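Local coordinates for immunogenic protein MPT63/MPB63 (Mycobacterium tuberculosis, PDB 1LMI) that is a secreted, immunogenic beta-sandwich protein of the tubercle bacillus whose molecular function is not established, at residues A[24-29]-A[50-55]; A[63-68]-A[88-93]. One frame throughout, in Å; residues are numbered along the deposited sequence.

Overall arrangement
Both contacts belong to the beta-sandwich that makes up MPT63, an antiparallel sheet facing a mixed one. Interaction 1 lies wholly within the antiparallel sheet, between its two inner strands, 22-33 and 46-56. Interaction 2 comes later in the chain and joins two loops, one leading into strand 68-71 of the mixed sheet, the other running toward strand 100-109 of the antiparallel sheet. Their centres are about 10 Å apart and their side chains meet: Trp26 lies against Pro63, Ile90 and Phe68, and Phe68 also touches Val28. Interaction 1 thus joins the two inner strands of one sheet, while interaction 2 brings loop side chains against the inner face of that sheet.

Interaction 1: residues A[24-29]-A[50-55]; sequences LGWKVS and ATATVN
The backbone O of Thr53 takes the N-H of Lys27 at 2.8 Å in a nearly straight bond, 168° at the hydrogen and in the carbonyl plane, and it also receives a CA-H...O contact from Trp26 CA at 3.3 Å. The same pattern runs along both strands: Gly25 with Asn55, Lys27 with Thr53 and Ser29 with Thr51 are hydrogen-bonded pairs, each closed by two N-H...O bonds, in an antiparallel ladder. Between them, Trp26 with Val54 and Val28 with Ala52 form the non-hydrogen-bonded pairs, and their side chains share the inner face. Trp26 chi1 of -85° sets CG beside its own backbone N, and the indole lies across Val54. Val54 CB sits over the six-membered ring of Trp26, 3.4 Å from the centroid and only 4° off the normal, a CH-pi contact. Trp26 CZ3 reaches Ala52 CB at 3.8 Å; the small methyl suits a place beside so broad a ring. Phe68 meets the indole edge-to-face. On the other side of the sheet stand Lys27, Ser29, Thr51, Thr53 and Asn55, where polar groups find partners: Thr53 OG1 bonds to Thr102 and Asn55 ND2 to Glu12. Alternation of apolar and polar residues thus gives this strand pair one face for the sandwich core and a more polar one turned outward.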
loop_
_atom_site.group_PDB
_atom_site.type_symbol
_atom_site.label_atom_id
_atom_site.label_comp_id
_atom_site.label_asym_id
_atom_site.label_seq_id
_atom_site.Cartn_x
_atom_site.Cartn_y
_atom_site.Cartn_z
ATOM N N LEU A 24 -13.702 0.495 3.307
ATOM C CA LEU A 24 -12.623 1.484 3.205
ATOM C C LEU A 24 -12.273 1.662 1.729
ATOM O O LEU A 24 -12.573 0.852 0.853
ATOM C CB LEU A 24 -11.455 1.106 4.095
ATOM C CG LEU A 24 -10.765 -0.228 3.886
ATOM C CD1 LEU A 24 -9.463 -0.255 4.664
ATOM C CD2 LEU A 24 -11.626 -1.417 4.306
ATOM N N GLY A 25 -11.645 2.824 1.514
ATOM C CA GLY A 25 -11.152 3.142 0.168
ATOM C C GLY A 25 -9.653 3.261 0.256
ATOM O O GLY A 25 -9.182 3.876 1.215
ATOM N N TRP A 26 -8.907 2.694 -0.666
ATOM C CA TRP A 26 -7.487 2.963 -0.712
ATOM C C TRP A 26 -7.122 3.504 -2.113
ATOM O O TRP A 26 -7.507 2.903 -3.115
ATOM C CB TRP A 26 -6.654 1.715 -0.467
ATOM C CG TRP A 26 -6.338 1.263 0.926
ATOM C CD1 TRP A 26 -6.963 0.265 1.632
ATOM C CD2 TRP A 26 -5.294 1.811 1.742
ATOM N NE1 TRP A 26 -6.326 0.184 2.882
ATOM C CE2 TRP A 26 -5.324 1.112 2.958
ATOM C CE3 TRP A 26 -4.347 2.834 1.551
ATOM C CZ2 TRP A 26 -4.440 1.387 4.001
ATOM C CZ3 TRP A 26 -3.474 3.100 2.596
ATOM C CH2 TRP A 26 -3.529 2.387 3.789
ATOM N N LYS A 27 -6.367 4.598 -2.105
ATOM C CA LYS A 27 -5.765 5.134 -3.320
ATOM C C LYS A 27 -4.255 4.859 -3.256
ATOM O O LYS A 27 -3.650 5.130 -2.210
ATOM C CB LYS A 27 -5.980 6.628 -3.478
ATOM C CG LYS A 27 -5.369 7.227 -4.758
ATOM C CD LYS A 27 -5.578 8.747 -4.777
ATOM C CE LYS A 27 -4.691 9.400 -5.821
ATOM N NZ LYS A 27 -5.054 10.826 -6.069
ATOM N N VAL A 28 -3.725 4.371 -4.370
ATOM C CA VAL A 28 -2.260 4.269 -4.492
ATOM C C VAL A 28 -1.874 4.952 -5.798
ATOM O O VAL A 28 -2.521 4.770 -6.855
ATOM C CB VAL A 28 -1.758 2.820 -4.437
ATOM C CG1 VAL A 28 -0.247 2.751 -4.635
ATOM C CG2 VAL A 28 -2.108 2.200 -3.091
ATOM N N SER A 29 -0.851 5.830 -5.682
ATOM C CA SER A 29 -0.393 6.555 -6.865
ATOM C C SER A 29 1.086 6.885 -6.724
ATOM O O SER A 29 1.698 6.724 -5.664
ATOM C CB SER A 29 -1.190 7.864 -7.068
ATOM O OG SER A 29 -0.957 8.707 -5.958
ATOM N N ALA A 50 5.653 4.795 -2.930
ATOM C CA ALA A 50 4.366 5.127 -3.528
ATOM C C ALA A 50 3.668 6.058 -2.514
ATOM O O ALA A 50 4.033 6.161 -1.338
ATOM C CB ALA A 50 3.506 3.941 -3.887
ATOM N N THR A 51 2.646 6.765 -2.975
ATOM C CA THR A 51 1.810 7.589 -2.118
ATOM C C THR A 51 0.442 6.937 -1.961
ATOM O O THR A 51 -0.272 6.692 -2.938
ATOM C CB THR A 51 1.641 8.990 -2.702
ATOM O OG1 THR A 51 2.942 9.621 -2.775
ATOM C CG2 THR A 51 0.731 9.823 -1.814
ATOM N N ALA A 52 0.096 6.608 -0.724
ATOM C CA ALA A 52 -1.116 5.857 -0.411
ATOM C C ALA A 52 -2.016 6.675 0.516
ATOM O O ALA A 52 -1.501 7.376 1.395
ATOM C CB ALA A 52 -0.788 4.541 0.248
ATOM N N THR A 53 -3.300 6.566 0.253
ATOM C CA THR A 53 -4.330 7.267 1.024
ATOM C C THR A 53 -5.447 6.288 1.394
ATOM O O THR A 53 -5.983 5.602 0.511
ATOM C CB THR A 53 -4.945 8.426 0.226
ATOM O OG1 THR A 53 -3.894 9.293 -0.260
ATOM C CG2 THR A 53 -5.845 9.290 1.112
ATOM N N VAL A 54 -5.787 6.211 2.683
ATOM C CA VAL A 54 -6.899 5.369 3.133
ATOM C C VAL A 54 -8.067 6.261 3.545
ATOM O O VAL A 54 -7.868 7.352 4.123
ATOM C CB VAL A 54 -6.465 4.412 4.241
ATOM C CG1 VAL A 54 -5.958 5.145 5.476
ATOM C CG2 VAL A 54 -7.659 3.509 4.555
ATOM N N ASN A 55 -9.241 5.813 3.217
ATOM C CA ASN A 55 -10.498 6.542 3.396
ATOM C C ASN A 55 -11.438 5.697 4.238
ATOM O O ASN A 55 -11.781 4.606 3.803
ATOM C CB ASN A 55 -11.085 6.817 2.012
ATOM C CG ASN A 55 -12.324 7.673 2.059
ATOM O OD1 ASN A 55 -12.762 8.095 3.132
ATOM N ND2 ASN A 55 -12.879 7.929 0.871
#

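Interaction 2: residues A[63-68]-A[88-93]; sequences PAVSQF and DTISGA
Val65 and Ile90 make the apolar part of this contact, Val65 CG2 lying 4.0 Å from Ile90 CG2, with Val65 CG1 almost as near the same methyl. The side chains pass in opposing directions, and a chi1 of 180° turns both Val65 branches toward that methyl. Beside them the CG and CD of the Pro63 ring lie against the carbonyls of the other loop: CD is 3.5 Å from Ala93 O, and CG packs against Ser91 O. Bonded to the ring nitrogen and probably somewhat polarised, CD can meet carbonyl oxygens at van der Waals distance, while the rigid ring also packs on Trp26. One water links the loops, giving a hydrogen to Pro63 O and another to Gly92 O, each at 2.7 Å. Ala64 is the centre of an inverse gamma turn leading into the 3-10 turn of 65-67, while Ser91 OG accepts from Ala93 N at 3.1 Å in an ST turn. Val65 and Ile90 both rest on Ile105. A backbone bond to Lys104 ties Ile90 to the antiparallel sheet; 63-68 packs on that sheet but leads into strand 68-71 of the mixed one, so the contact lies where the two sheets meet.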
loop_
_atom_site.group_PDB
_atom_site.type_symbol
_atom_site.label_atom_id
_atom_site.label_comp_id
_atom_site.label_asym_id
_atom_site.label_seq_id
_atom_site.Cartn_x
_atom_site.Cartn_y
_atom_site.Cartn_z
ATOM N N PRO A 63 -5.339 1.388 9.243
ATOM C CA PRO A 63 -4.873 0.915 7.931
ATOM C C PRO A 63 -3.835 -0.201 8.095
ATOM O O PRO A 63 -2.954 -0.131 8.950
ATOM C CB PRO A 63 -4.286 2.161 7.288
ATOM C CG PRO A 63 -3.945 3.070 8.416
ATOM C CD PRO A 63 -4.922 2.780 9.522
ATOM N N ALA A 64 -3.987 -1.221 7.261
ATOM C CA ALA A 64 -3.131 -2.405 7.409
ATOM C C ALA A 64 -1.931 -2.237 6.497
ATOM O O ALA A 64 -1.796 -2.915 5.474
ATOM C CB ALA A 64 -3.937 -3.629 7.036
ATOM N N VAL A 65 -1.092 -1.269 6.873
ATOM C CA VAL A 65 -0.025 -0.854 5.959
ATOM C C VAL A 65 0.951 -1.963 5.642
ATOM O O VAL A 65 1.503 -2.009 4.536
ATOM C CB VAL A 65 0.733 0.350 6.573
ATOM C CG1 VAL A 65 1.856 0.818 5.670
ATOM C CG2 VAL A 65 -0.233 1.489 6.892
ATOM N N SER A 66 1.188 -2.905 6.563
ATOM C CA SER A 66 2.060 -4.026 6.331
ATOM C C SER A 66 1.558 -4.955 5.228
ATOM O O SER A 66 2.319 -5.816 4.766
ATOM C CB SER A 66 2.267 -4.833 7.619
ATOM O OG SER A 66 1.021 -5.262 8.153
ATOM N N GLN A 67 0.334 -4.816 4.729
ATOM C CA GLN A 67 -0.231 -5.624 3.656
ATOM C C GLN A 67 0.246 -5.183 2.278
ATOM O O GLN A 67 -0.013 -5.907 1.316
ATOM C CB GLN A 67 -1.780 -5.602 3.685
ATOM C CG GLN A 67 -2.381 -6.267 4.915
ATOM C CD GLN A 67 -3.889 -6.393 4.792
ATOM O OE1 GLN A 67 -4.510 -5.813 3.911
ATOM N NE2 GLN A 67 -4.459 -7.196 5.690
ATOM N N PHE A 68 0.937 -4.036 2.187
ATOM C CA PHE A 68 1.348 -3.535 0.875
ATOM C C PHE A 68 2.587 -4.232 0.325
ATOM O O PHE A 68 3.489 -4.739 1.030
ATOM C CB PHE A 68 1.660 -2.043 0.917
ATOM C CG PHE A 68 0.471 -1.107 0.838
ATOM C CD1 PHE A 68 -0.330 -1.123 -0.278
ATOM C CD2 PHE A 68 0.207 -0.224 1.856
ATOM C CE1 PHE A 68 -1.411 -0.260 -0.358
ATOM C CE2 PHE A 68 -0.872 0.636 1.791
ATOM C CZ PHE A 68 -1.681 0.610 0.680
ATOM N N ASP A 88 7.943 11.085 5.598
ATOM C CA ASP A 88 6.536 11.385 5.375
ATOM C C ASP A 88 5.750 10.092 5.185
ATOM O O ASP A 88 4.895 10.039 4.289
ATOM C CB ASP A 88 6.367 12.278 4.154
ATOM C CG ASP A 88 7.458 13.332 4.074
ATOM O OD1 ASP A 88 7.591 14.078 5.071
ATOM O OD2 ASP A 88 8.150 13.390 3.034
ATOM N N THR A 89 6.057 9.114 6.015
ATOM C CA THR A 89 5.367 7.840 5.990
ATOM C C THR A 89 3.902 8.001 6.384
ATOM O O THR A 89 3.562 8.752 7.299
ATOM C CB THR A 89 6.038 6.819 6.927
ATOM O OG1 THR A 89 7.315 6.448 6.380
ATOM C CG2 THR A 89 5.252 5.522 6.996
ATOM N N ILE A 90 3.001 7.273 5.733
ATOM C CA ILE A 90 1.621 7.256 6.216
ATOM C C ILE A 90 1.571 6.799 7.678
ATOM O O ILE A 90 2.367 5.944 8.116
ATOM C CB ILE A 90 0.748 6.357 5.328
ATOM C CG1 ILE A 90 -0.746 6.477 5.628
ATOM C CG2 ILE A 90 1.235 4.909 5.376
ATOM C CD1 ILE A 90 -1.636 5.877 4.545
ATOM N N SER A 91 0.646 7.426 8.394
ATOM C CA SER A 91 0.480 7.095 9.815
ATOM C C SER A 91 -0.240 5.778 9.978
ATOM O O SER A 91 -1.140 5.455 9.205
ATOM C CB SER A 91 -0.314 8.214 10.511
ATOM O OG SER A 91 -0.640 7.879 11.862
ATOM N N GLY A 92 0.113 5.013 11.017
ATOM C CA GLY A 92 -0.667 3.789 11.209
ATOM C C GLY A 92 -1.828 4.016 12.167
ATOM O O GLY A 92 -2.488 3.034 12.540
ATOM N N ALA A 93 -2.081 5.269 12.571
ATOM C CA ALA A 93 -3.153 5.521 13.541
ATOM C C ALA A 93 -4.556 5.243 13.013
ATOM O O ALA A 93 -4.836 5.377 11.818
ATOM C CB ALA A 93 -3.090 6.977 14.006
HETATM O O HOH W 1 -1.913 0.682 11.291
#